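Side-chain contacts in putative restriction endonuclease domain-containing protein (Anabaena variabilis, PDB 3OT2), which is of unknown function but is probably a nuclease of the PD-(D/E)XK restriction endonuclease-like type: residues I10-F15 / R70-D75; L16-T21 / G30-K35; H76-D81 / T123-H128. All coordinates share one frame; numbering follows the deposited sequence.

Overall arrangement
Two of the three contacts share the small hairpin of strands 71-73 and 76-78. Contact 1 sets its first strand and turn against helix 12-15, and contact 3 sets its second strand against helix 119-131. Both are partly buried. Contact 3 lies nearest the middle, its centre about 8 Å from the chain's centre, and is a polar-aromatic join of stacked histidines and a bridging water. Contact 1, about 17 Å out, mixes aliphatic packing with an arginine-phenylalanine approach. Contact 2, about 18 Å out, is a thin surface touch of side-chain ends. Contacts 1 and 2 both border the bound butanediol and are tied by the Arg70-Glu20 salt bridge.

Contact 1: residues I10-F15 / R70-D75; sequences ITLDEF and RCTFGD. With BU1 (1,4-butanediol), chain E.
In the butanediol pocket the guanidinium of Arg70 stands at the edge of the Phe15 ring. Arg70 NH1 lies near the ring plane, 3.6 Å from Phe15 CE2, with the two flat groups turned 64° apart, so the cation borders the ring instead of covering its face. The diol touches both: its C4 comes within 3.5 Å of Phe15 CZ, while its C3 sits over one face of the guanidinium. Arginine suits this place because its donors point several ways, NE to Glu20, NH2 to Ser25 O and NH1 to Ser77 OG, which fixes the orientation of the group and leaves a face for the ligand's carbons. A capping box starts the helix that carries Phe15: Thr11 OG1 accepts from Glu14 N (3.2 Å), and Thr11 N gives a weak bond back to Glu14 OE1. Opposite stands a beta hairpin whose type I' turn, Gly74-Asp75, uses positive phi at both residues. Leu12 swings CG away from its own N (chi1 174°), carrying CD2 to 3.8 Å from Thr72 CG2 and to the same distance from Asp75 CA. Thr72 turns its methyl to the leucine, while its hydroxyl is hydrogen-bonded with Ser77 OG. A water joins the two segments, accepting from Leu12 N at 2.9 Å, at the first turn of the helix, and donating to Asp75 OD1 at 2.7 Å.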
loop_
_atom_site.group_PDB
_atom_site.type_symbol
_atom_site.label_atom_id
_atom_site.label_comp_id
_atom_site.label_asym_id
_atom_site.label_seq_id
_atom_site.Cartn_x
_atom_site.Cartn_y
_atom_site.Cartn_z
ATOM N N ILE A 10 -3.545 -24.533 11.848
ATOM C CA ILE A 10 -4.791 -24.931 11.186
ATOM C C ILE A 10 -4.634 -24.871 9.650
ATOM O O ILE A 10 -3.942 -23.993 9.128
ATOM C CB ILE A 10 -5.966 -24.038 11.699
ATOM C CG1 ILE A 10 -7.334 -24.529 11.206
ATOM C CG2 ILE A 10 -5.754 -22.536 11.421
ATOM C CD1 ILE A 10 -8.425 -24.412 12.230
ATOM N N THR A 11 -5.274 -25.820 8.938
ATOM C CA THR A 11 -5.271 -25.868 7.470
ATOM C C THR A 11 -6.497 -25.137 6.952
ATOM O O THR A 11 -7.415 -24.862 7.733
ATOM C CB THR A 11 -5.239 -27.318 6.935
ATOM O OG1 THR A 11 -6.463 -27.983 7.251
ATOM C CG2 THR A 11 -4.036 -28.111 7.416
ATOM N N LEU A 12 -6.534 -24.860 5.633
ATOM C CA LEU A 12 -7.679 -24.201 5.010
ATOM C C LEU A 12 -8.926 -25.111 5.103
ATOM O O LEU A 12 -9.979 -24.632 5.508
ATOM C CB LEU A 12 -7.363 -23.803 3.552
ATOM C CG LEU A 12 -8.522 -23.234 2.722
ATOM C CD1 LEU A 12 -9.059 -21.936 3.303
ATOM C CD2 LEU A 12 -8.115 -23.035 1.289
ATOM N N ASP A 13 -8.787 -26.421 4.795
ATOM C CA ASP A 13 -9.878 -27.412 4.851
ATOM C C ASP A 13 -10.502 -27.468 6.249
ATOM O O ASP A 13 -11.728 -27.486 6.362
ATOM C CB ASP A 13 -9.388 -28.812 4.420
ATOM C CG ASP A 13 -9.034 -28.937 2.943
ATOM O OD1 ASP A 13 -9.645 -28.204 2.108
ATOM O OD2 ASP A 13 -8.178 -29.791 2.608
ATOM N N GLU A 14 -9.656 -27.436 7.302
ATOM C CA GLU A 14 -10.080 -27.407 8.703
ATOM C C GLU A 14 -10.790 -26.080 9.012
ATOM O O GLU A 14 -11.861 -26.094 9.615
ATOM C CB GLU A 14 -8.881 -27.609 9.647
ATOM C CG GLU A 14 -8.394 -29.047 9.743
ATOM C CD GLU A 14 -6.996 -29.244 10.305
ATOM O OE1 GLU A 14 -6.472 -28.318 10.966
ATOM O OE2 GLU A 14 -6.430 -30.341 10.096
ATOM N N PHE A 15 -10.212 -24.943 8.563
ATOM C CA PHE A 15 -10.784 -23.603 8.767
ATOM C C PHE A 15 -12.208 -23.500 8.206
ATOM O O PHE A 15 -13.071 -22.902 8.847
ATOM C CB PHE A 15 -9.887 -22.502 8.133
ATOM C CG PHE A 15 -10.557 -21.142 8.037
ATOM C CD1 PHE A 15 -10.583 -20.284 9.129
ATOM C CD2 PHE A 15 -11.197 -20.740 6.863
ATOM C CE1 PHE A 15 -11.239 -19.047 9.050
ATOM C CE2 PHE A 15 -11.862 -19.508 6.793
ATOM C CZ PHE A 15 -11.869 -18.670 7.884
ATOM N N ARG A 70 -17.680 -14.449 0.869
ATOM C CA ARG A 70 -16.460 -15.218 1.080
ATOM C C ARG A 70 -15.917 -15.744 -0.249
ATOM O O ARG A 70 -16.660 -16.321 -1.040
ATOM C CB ARG A 70 -16.693 -16.363 2.076
ATOM C CG ARG A 70 -15.476 -17.275 2.280
ATOM C CD ARG A 70 -15.622 -18.217 3.480
ATOM N NE ARG A 70 -15.981 -17.502 4.703
ATOM C CZ ARG A 70 -15.112 -16.869 5.484
ATOM N NH1 ARG A 70 -13.813 -16.889 5.200
ATOM N NH2 ARG A 70 -15.533 -16.210 6.550
ATOM N N CYS A 71 -14.628 -15.509 -0.497
ATOM C CA CYS A 71 -13.904 -15.982 -1.669
ATOM C C CYS A 71 -12.739 -16.824 -1.197
ATOM O O CYS A 71 -11.868 -16.319 -0.484
ATOM C CB CYS A 71 -13.454 -14.813 -2.541
ATOM S SG CYS A 71 -14.832 -13.885 -3.271
ATOM N N THR A 72 -12.754 -18.126 -1.538
ATOM C CA THR A 72 -11.725 -19.075 -1.113
ATOM C C THR A 72 -10.927 -19.541 -2.326
ATOM O O THR A 72 -11.468 -20.229 -3.187
ATOM C CB THR A 72 -12.363 -20.245 -0.345
ATOM O OG1 THR A 72 -13.120 -19.710 0.737
ATOM C CG2 THR A 72 -11.325 -21.250 0.200
ATOM N N PHE A 73 -9.625 -19.197 -2.370
ATOM C CA PHE A 73 -8.743 -19.555 -3.481
ATOM C C PHE A 73 -7.289 -19.352 -3.062
ATOM O O PHE A 73 -7.012 -18.580 -2.142
ATOM C CB PHE A 73 -9.076 -18.705 -4.738
ATOM C CG PHE A 73 -8.989 -17.215 -4.493
ATOM C CD1 PHE A 73 -10.091 -16.505 -4.025
ATOM C CD2 PHE A 73 -7.795 -16.532 -4.681
ATOM C CE1 PHE A 73 -10.004 -15.138 -3.773
ATOM C CE2 PHE A 73 -7.713 -15.157 -4.445
ATOM C CZ PHE A 73 -8.813 -14.476 -3.984
ATOM N N GLY A 74 -6.384 -20.036 -3.754
ATOM C CA GLY A 74 -4.941 -19.966 -3.529
ATOM C C GLY A 74 -4.500 -20.166 -2.093
ATOM O O GLY A 74 -3.597 -19.463 -1.630
ATOM N N ASP A 75 -5.150 -21.118 -1.385
ATOM C CA ASP A 75 -4.910 -21.515 0.015
ATOM C C ASP A 75 -5.349 -20.424 1.035
ATOM O O ASP A 75 -4.994 -20.497 2.222
ATOM C CB ASP A 75 -3.445 -21.941 0.258
ATOM C CG ASP A 75 -3.219 -22.743 1.530
ATOM O OD1 ASP A 75 -4.004 -23.688 1.788
ATOM O OD2 ASP A 75 -2.269 -22.407 2.286
HETATM C C1 BU1 E . -16.758 -20.826 6.469
HETATM C C2 BU1 E . -15.562 -20.571 7.388
HETATM C C3 BU1 E . -16.063 -19.620 8.475
HETATM C C4 BU1 E . -14.960 -19.317 9.468
HETATM O O5 BU1 E . -16.415 -21.874 5.571
HETATM O O6 BU1 E . -15.502 -18.342 10.384
HETATM O O HOH W 1 -4.292 -25.446 3.847
#

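Contact 2: residues L16-T21 / G30-K35; sequences LKLPET and GKIIQK. With BU1 (1,4-butanediol), chain E; EDO (1,2-ethanediol), chain I.
Leu18 and Ile32 meet through one methyl each, Leu18 CD1 lying 4.0 Å from Ile32 CD1, a slight touch between exposed residues. The two side chains cross at an angle, and Ile10 packs on both; branched aliphatics suit the spot, which lets their ends and Ile10 share a small apolar patch at the surface. The second touch is equally slight but polar. Gln34 NE2 stands 3.8 Å from Thr21 OG1, too far for a hydrogen bond; each group is satisfied by Pro23 O, and the threonine hydroxyl also pairs with Ser25 OG. With chi1 at -162° and an extended chain beyond CG, Gln34 is long enough to span from the strand to the loop. That strand, 31-34, is the second arm of a beta hairpin with 25-28, and Gly30 stands just before it with the positive phi of a tight reversal. The tight part lies on the ligand, where the loop 16-21 runs past this hairpin and holds the butanediol with backbone carbonyls: O5 of the diol donates to Leu16 O at 3.0 Å and its O6 to Pro19 O at 2.8 Å. Leu16 CD2 also comes to 3.5 Å from O5. Glu20, an exposed residue, bends at chi2 (-89°), and its OE2 takes a bond of 2.9 Å from O1 of an ethanediol, probably from the crystallisation liquor.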
loop_
_atom_site.group_PDB
_atom_site.type_symbol
_atom_site.label_atom_id
_atom_site.label_comp_id
_atom_site.label_asym_id
_atom_site.label_seq_id
_atom_site.Cartn_x
_atom_site.Cartn_y
_atom_site.Cartn_z
ATOM N N LEU A 16 -12.434 -24.041 6.995
ATOM C CA LEU A 16 -13.716 -23.966 6.300
ATOM C C LEU A 16 -14.820 -24.793 6.984
ATOM O O LEU A 16 -15.993 -24.566 6.706
ATOM C CB LEU A 16 -13.558 -24.365 4.829
ATOM C CG LEU A 16 -12.748 -23.391 3.947
ATOM C CD1 LEU A 16 -12.359 -24.038 2.645
ATOM C CD2 LEU A 16 -13.495 -22.074 3.688
ATOM N N LYS A 17 -14.460 -25.700 7.898
ATOM C CA LYS A 17 -15.444 -26.487 8.648
ATOM C C LYS A 17 -15.929 -25.699 9.874
ATOM O O LYS A 17 -16.963 -26.043 10.445
ATOM C CB LYS A 17 -14.859 -27.849 9.080
ATOM C CG LYS A 17 -14.541 -28.799 7.924
ATOM C CD LYS A 17 -13.704 -29.975 8.405
ATOM C CE LYS A 17 -13.035 -30.717 7.279
ATOM N NZ LYS A 17 -12.049 -31.703 7.796
ATOM N N LEU A 18 -15.180 -24.648 10.278
ATOM C CA LEU A 18 -15.481 -23.817 11.450
ATOM C C LEU A 18 -16.727 -22.925 11.234
ATOM O O LEU A 18 -17.076 -22.629 10.080
ATOM C CB LEU A 18 -14.267 -22.940 11.827
ATOM C CG LEU A 18 -12.932 -23.653 12.103
ATOM C CD1 LEU A 18 -11.818 -22.647 12.300
ATOM C CD2 LEU A 18 -13.017 -24.579 13.311
ATOM N N PRO A 19 -17.417 -22.486 12.320
ATOM C CA PRO A 19 -18.622 -21.658 12.126
ATOM C C PRO A 19 -18.305 -20.214 11.738
ATOM O O PRO A 19 -17.216 -19.734 12.063
ATOM C CB PRO A 19 -19.312 -21.719 13.492
ATOM C CG PRO A 19 -18.210 -21.943 14.460
ATOM C CD PRO A 19 -17.176 -22.766 13.755
ATOM N N GLU A 20 -19.263 -19.512 11.066
ATOM C CA GLU A 20 -19.088 -18.104 10.687
ATOM C C GLU A 20 -19.117 -17.214 11.948
ATOM O O GLU A 20 -19.704 -17.602 12.964
ATOM C CB GLU A 20 -20.128 -17.652 9.641
ATOM C CG GLU A 20 -19.842 -18.107 8.206
ATOM C CD GLU A 20 -18.990 -17.247 7.283
ATOM O OE1 GLU A 20 -18.606 -16.118 7.664
ATOM O OE2 GLU A 20 -18.741 -17.700 6.141
ATOM N N THR A 21 -18.400 -16.070 11.911
ATOM C CA THR A 21 -18.302 -15.116 13.028
ATOM C C THR A 21 -18.796 -13.734 12.584
ATOM O O THR A 21 -18.943 -13.499 11.380
ATOM C CB THR A 21 -16.845 -15.039 13.563
ATOM O OG1 THR A 21 -15.972 -14.543 12.542
ATOM C CG2 THR A 21 -16.325 -16.367 14.080
ATOM N N GLY A 30 -2.147 -18.978 6.596
ATOM C CA GLY A 30 -2.295 -19.952 7.674
ATOM C C GLY A 30 -2.821 -19.418 8.994
ATOM O O GLY A 30 -2.953 -20.187 9.944
ATOM N N LYS A 31 -3.133 -18.106 9.065
ATOM C CA LYS A 31 -3.615 -17.441 10.278
ATOM C C LYS A 31 -5.087 -17.061 10.155
ATOM O O LYS A 31 -5.551 -16.710 9.067
ATOM C CB LYS A 31 -2.796 -16.169 10.571
ATOM C CG LYS A 31 -1.285 -16.376 10.679
ATOM C CD LYS A 31 -0.535 -15.041 10.599
ATOM C CE LYS A 31 0.956 -15.199 10.414
ATOM N NZ LYS A 31 1.325 -15.540 9.010
ATOM N N ILE A 32 -5.810 -17.122 11.274
ATOM C CA ILE A 32 -7.213 -16.728 11.320
ATOM C C ILE A 32 -7.258 -15.285 11.834
ATOM O O ILE A 32 -6.771 -15.009 12.940
ATOM C CB ILE A 32 -8.089 -17.694 12.160
ATOM C CG1 ILE A 32 -8.016 -19.134 11.606
ATOM C CG2 ILE A 32 -9.536 -17.183 12.213
ATOM C CD1 ILE A 32 -8.650 -20.235 12.506
ATOM N N ILE A 33 -7.763 -14.366 11.002
ATOM C CA ILE A 33 -7.863 -12.951 11.345
ATOM C C ILE A 33 -9.302 -12.511 11.150
ATOM O O ILE A 33 -9.859 -12.623 10.049
ATOM C CB ILE A 33 -6.877 -12.029 10.557
ATOM C CG1 ILE A 33 -5.413 -12.526 10.648
ATOM C CG2 ILE A 33 -6.990 -10.559 11.044
ATOM C CD1 ILE A 33 -4.533 -12.114 9.493
ATOM N N GLN A 34 -9.897 -11.999 12.223
ATOM C CA GLN A 34 -11.263 -11.498 12.191
ATOM C C GLN A 34 -11.275 -10.106 11.583
ATOM O O GLN A 34 -10.386 -9.306 11.877
ATOM C CB GLN A 34 -11.838 -11.493 13.595
ATOM C CG GLN A 34 -13.354 -11.421 13.619
ATOM C CD GLN A 34 -13.945 -11.606 14.995
ATOM O OE1 GLN A 34 -13.247 -11.636 16.017
ATOM N NE2 GLN A 34 -15.256 -11.741 15.037
ATOM N N LYS A 35 -12.273 -9.820 10.723
ATOM C CA LYS A 35 -12.428 -8.520 10.061
ATOM C C LYS A 35 -12.764 -7.420 11.092
ATOM O O LYS A 35 -13.213 -7.762 12.184
ATOM C CB LYS A 35 -13.537 -8.591 8.984
ATOM C CG LYS A 35 -13.087 -9.193 7.664
ATOM C CD LYS A 35 -14.184 -9.091 6.598
ATOM C CE LYS A 35 -14.414 -7.663 6.133
ATOM N NZ LYS A 35 -15.237 -7.607 4.903
HETATM C C1 BU1 E . -16.758 -20.826 6.469
HETATM C C2 BU1 E . -15.562 -20.571 7.388
HETATM C C3 BU1 E . -16.063 -19.620 8.475
HETATM C C4 BU1 E . -14.960 -19.317 9.468
HETATM O O5 BU1 E . -16.415 -21.874 5.571
HETATM O O6 BU1 E . -15.502 -18.342 10.384
HETATM C C1 EDO I . -20.264 -14.736 4.656
HETATM O O1 EDO I . -19.957 -16.005 4.086
HETATM C C2 EDO I . -18.959 -14.045 4.990
HETATM O O2 EDO I . -19.275 -12.799 5.613
#

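Contact 3: residues H76-D81 / T123-H128; sequences HSTVPD and TKNILH. With EDO (1,2-ethanediol), chain G; EDO (1,2-ethanediol), chain K.
His76 and His128 face each other with CA atoms 8.6 Å apart, and Thr78 and Asn125 with theirs 7.7 Å apart. Alternate residues of a strand thus match positions i and i+3 of a helix, while Ser77 between them points away. The two imidazoles form a face-to-face stack, centroids 3.7 Å apart and planes at 12°, with His76 ND1 over the centre of the His128 ring. His128 reaches it with CG anti to the backbone N (chi1 179°), and its NE2 bonds to Phe73 O, which fixes the ring's rotation. A water in the plane of the His76 ring lies 2.8 Å from its ND1 and donates to Asn125 OD1 at 2.6 Å. Beside it Thr78 CG2 packs 3.7 Å from Asn125 OD1; threonine suits a strand and offers a methyl. Replacing His76 by an alanine would probably leave one face of the His128 ring without its stacking partner and the water without its ring nitrogen. Strand 25-28 lends Ile28 to both His76 and Asn125, and helix 119-131, whose Lys124 pairs with Asp160 of the second subunit, lies against strands 108-112 and 146-150 of the mixed sheet, consistent with a PD-(D/E)XK-like fold.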
loop_
_atom_site.group_PDB
_atom_site.type_symbol
_atom_site.label_atom_id
_atom_site.label_comp_id
_atom_site.label_asym_id
_atom_site.label_seq_id
_atom_site.Cartn_x
_atom_site.Cartn_y
_atom_site.Cartn_z
ATOM N N HIS A 76 -6.158 -19.444 0.585
ATOM C CA HIS A 76 -6.689 -18.384 1.449
ATOM C C HIS A 76 -8.197 -18.377 1.391
ATOM O O HIS A 76 -8.768 -18.773 0.374
ATOM C CB HIS A 76 -6.168 -16.981 1.027
ATOM C CG HIS A 76 -4.695 -16.725 1.230
ATOM N ND1 HIS A 76 -4.178 -15.437 1.161
ATOM C CD2 HIS A 76 -3.672 -17.590 1.454
ATOM C CE1 HIS A 76 -2.870 -15.564 1.341
ATOM N NE2 HIS A 76 -2.519 -16.840 1.511
ATOM N N SER A 77 -8.841 -17.876 2.445
ATOM C CA SER A 77 -10.296 -17.713 2.481
ATOM C C SER A 77 -10.593 -16.317 3.013
ATOM O O SER A 77 -10.417 -16.055 4.203
ATOM C CB SER A 77 -10.958 -18.798 3.320
ATOM O OG SER A 77 -12.355 -18.612 3.223
ATOM N N THR A 78 -10.973 -15.403 2.113
ATOM C CA THR A 78 -11.158 -13.998 2.458
ATOM C C THR A 78 -12.582 -13.510 2.215
ATOM O O THR A 78 -13.372 -14.162 1.534
ATOM C CB THR A 78 -10.159 -13.115 1.681
ATOM O OG1 THR A 78 -10.301 -13.329 0.274
ATOM C CG2 THR A 78 -8.706 -13.355 2.117
ATOM N N VAL A 79 -12.899 -12.359 2.812
ATOM C CA VAL A 79 -14.207 -11.728 2.711
ATOM C C VAL A 79 -13.988 -10.259 2.321
ATOM O O VAL A 79 -14.046 -9.382 3.188
ATOM C CB VAL A 79 -15.059 -11.880 4.005
ATOM C CG1 VAL A 79 -16.490 -11.386 3.779
ATOM C CG2 VAL A 79 -15.075 -13.321 4.507
ATOM N N PRO A 80 -13.762 -9.959 1.018
ATOM C CA PRO A 80 -13.592 -8.558 0.617
ATOM C C PRO A 80 -14.831 -7.752 0.994
ATOM O O PRO A 80 -15.930 -8.313 0.990
ATOM C CB PRO A 80 -13.430 -8.645 -0.911
ATOM C CG PRO A 80 -12.915 -10.001 -1.155
ATOM C CD PRO A 80 -13.644 -10.857 -0.149
ATOM N N ASP A 81 -14.667 -6.455 1.316
ATOM C CA ASP A 81 -15.822 -5.617 1.629
ATOM C C ASP A 81 -16.852 -5.701 0.471
ATOM O O ASP A 81 -18.058 -5.855 0.716
ATOM C CB ASP A 81 -15.384 -4.162 1.888
ATOM C CG ASP A 81 -14.676 -3.935 3.215
ATOM O OD1 ASP A 81 -14.849 -4.775 4.145
ATOM O OD2 ASP A 81 -13.984 -2.904 3.342
ATOM N N THR A 123 -3.779 -4.782 1.806
ATOM C CA THR A 123 -2.907 -4.692 0.620
ATOM C C THR A 123 -2.474 -6.101 0.213
ATOM O O THR A 123 -2.573 -6.429 -0.964
ATOM C CB THR A 123 -1.725 -3.751 0.876
ATOM O OG1 THR A 123 -2.283 -2.480 1.147
ATOM C CG2 THR A 123 -0.836 -3.621 -0.328
ATOM N N LYS A 124 -2.069 -6.941 1.185
ATOM C CA LYS A 124 -1.705 -8.338 0.901
ATOM C C LYS A 124 -2.892 -9.082 0.263
ATOM O O LYS A 124 -2.692 -9.838 -0.682
ATOM C CB LYS A 124 -1.286 -9.080 2.173
ATOM C CG LYS A 124 0.032 -8.649 2.786
ATOM C CD LYS A 124 0.245 -9.481 4.023
ATOM C CE LYS A 124 1.449 -9.043 4.776
ATOM N NZ LYS A 124 1.723 -9.962 5.911
ATOM N N ASN A 125 -4.108 -8.892 0.800
ATOM C CA ASN A 125 -5.319 -9.541 0.272
ATOM C C ASN A 125 -5.592 -9.119 -1.169
ATOM O O ASN A 125 -5.887 -9.976 -2.003
ATOM C CB ASN A 125 -6.543 -9.248 1.160
ATOM C CG ASN A 125 -6.548 -10.053 2.443
ATOM O OD1 ASN A 125 -5.803 -11.039 2.607
ATOM N ND2 ASN A 125 -7.398 -9.666 3.378
ATOM N N ILE A 126 -5.440 -7.823 -1.479
ATOM C CA ILE A 126 -5.646 -7.324 -2.837
ATOM C C ILE A 126 -4.585 -7.933 -3.745
ATOM O O ILE A 126 -4.915 -8.416 -4.828
ATOM C CB ILE A 126 -5.669 -5.771 -2.912
ATOM C CG1 ILE A 126 -6.947 -5.202 -2.236
ATOM C CG2 ILE A 126 -5.580 -5.299 -4.378
ATOM C CD1 ILE A 126 -6.936 -3.692 -1.972
ATOM N N LEU A 127 -3.318 -7.951 -3.302
ATOM C CA LEU A 127 -2.262 -8.496 -4.156
ATOM C C LEU A 127 -2.444 -10.005 -4.385
ATOM O O LEU A 127 -2.133 -10.483 -5.477
ATOM C CB LEU A 127 -0.870 -8.152 -3.609
ATOM C CG LEU A 127 -0.543 -6.641 -3.572
ATOM C CD1 LEU A 127 0.687 -6.381 -2.729
ATOM C CD2 LEU A 127 -0.395 -6.041 -4.982
ATOM N N HIS A 128 -2.989 -10.738 -3.392
ATOM C CA HIS A 128 -3.280 -12.182 -3.504
ATOM C C HIS A 128 -4.400 -12.383 -4.549
ATOM O O HIS A 128 -4.307 -13.297 -5.362
ATOM C CB HIS A 128 -3.663 -12.783 -2.131
ATOM C CG HIS A 128 -3.995 -14.247 -2.170
ATOM N ND1 HIS A 128 -3.003 -15.202 -2.216
ATOM C CD2 HIS A 128 -5.201 -14.865 -2.162
ATOM C CE1 HIS A 128 -3.625 -16.370 -2.259
ATOM N NE2 HIS A 128 -4.954 -16.215 -2.224
HETATM C C1 EDO G . -1.753 -10.290 7.570
HETATM O O1 EDO G . -0.628 -9.398 7.479
HETATM C C2 EDO G . -1.334 -11.674 7.087
HETATM O O2 EDO G . -1.242 -12.602 8.184
HETATM C C1 EDO K . -0.775 0.603 0.385
HETATM O O1 EDO K . -1.865 0.442 1.287
HETATM C C2 EDO K . 0.412 -0.237 0.866
HETATM O O2 EDO K . 0.925 0.284 2.093
HETATM O O HOH W 2 -5.468 -12.992 0.961
#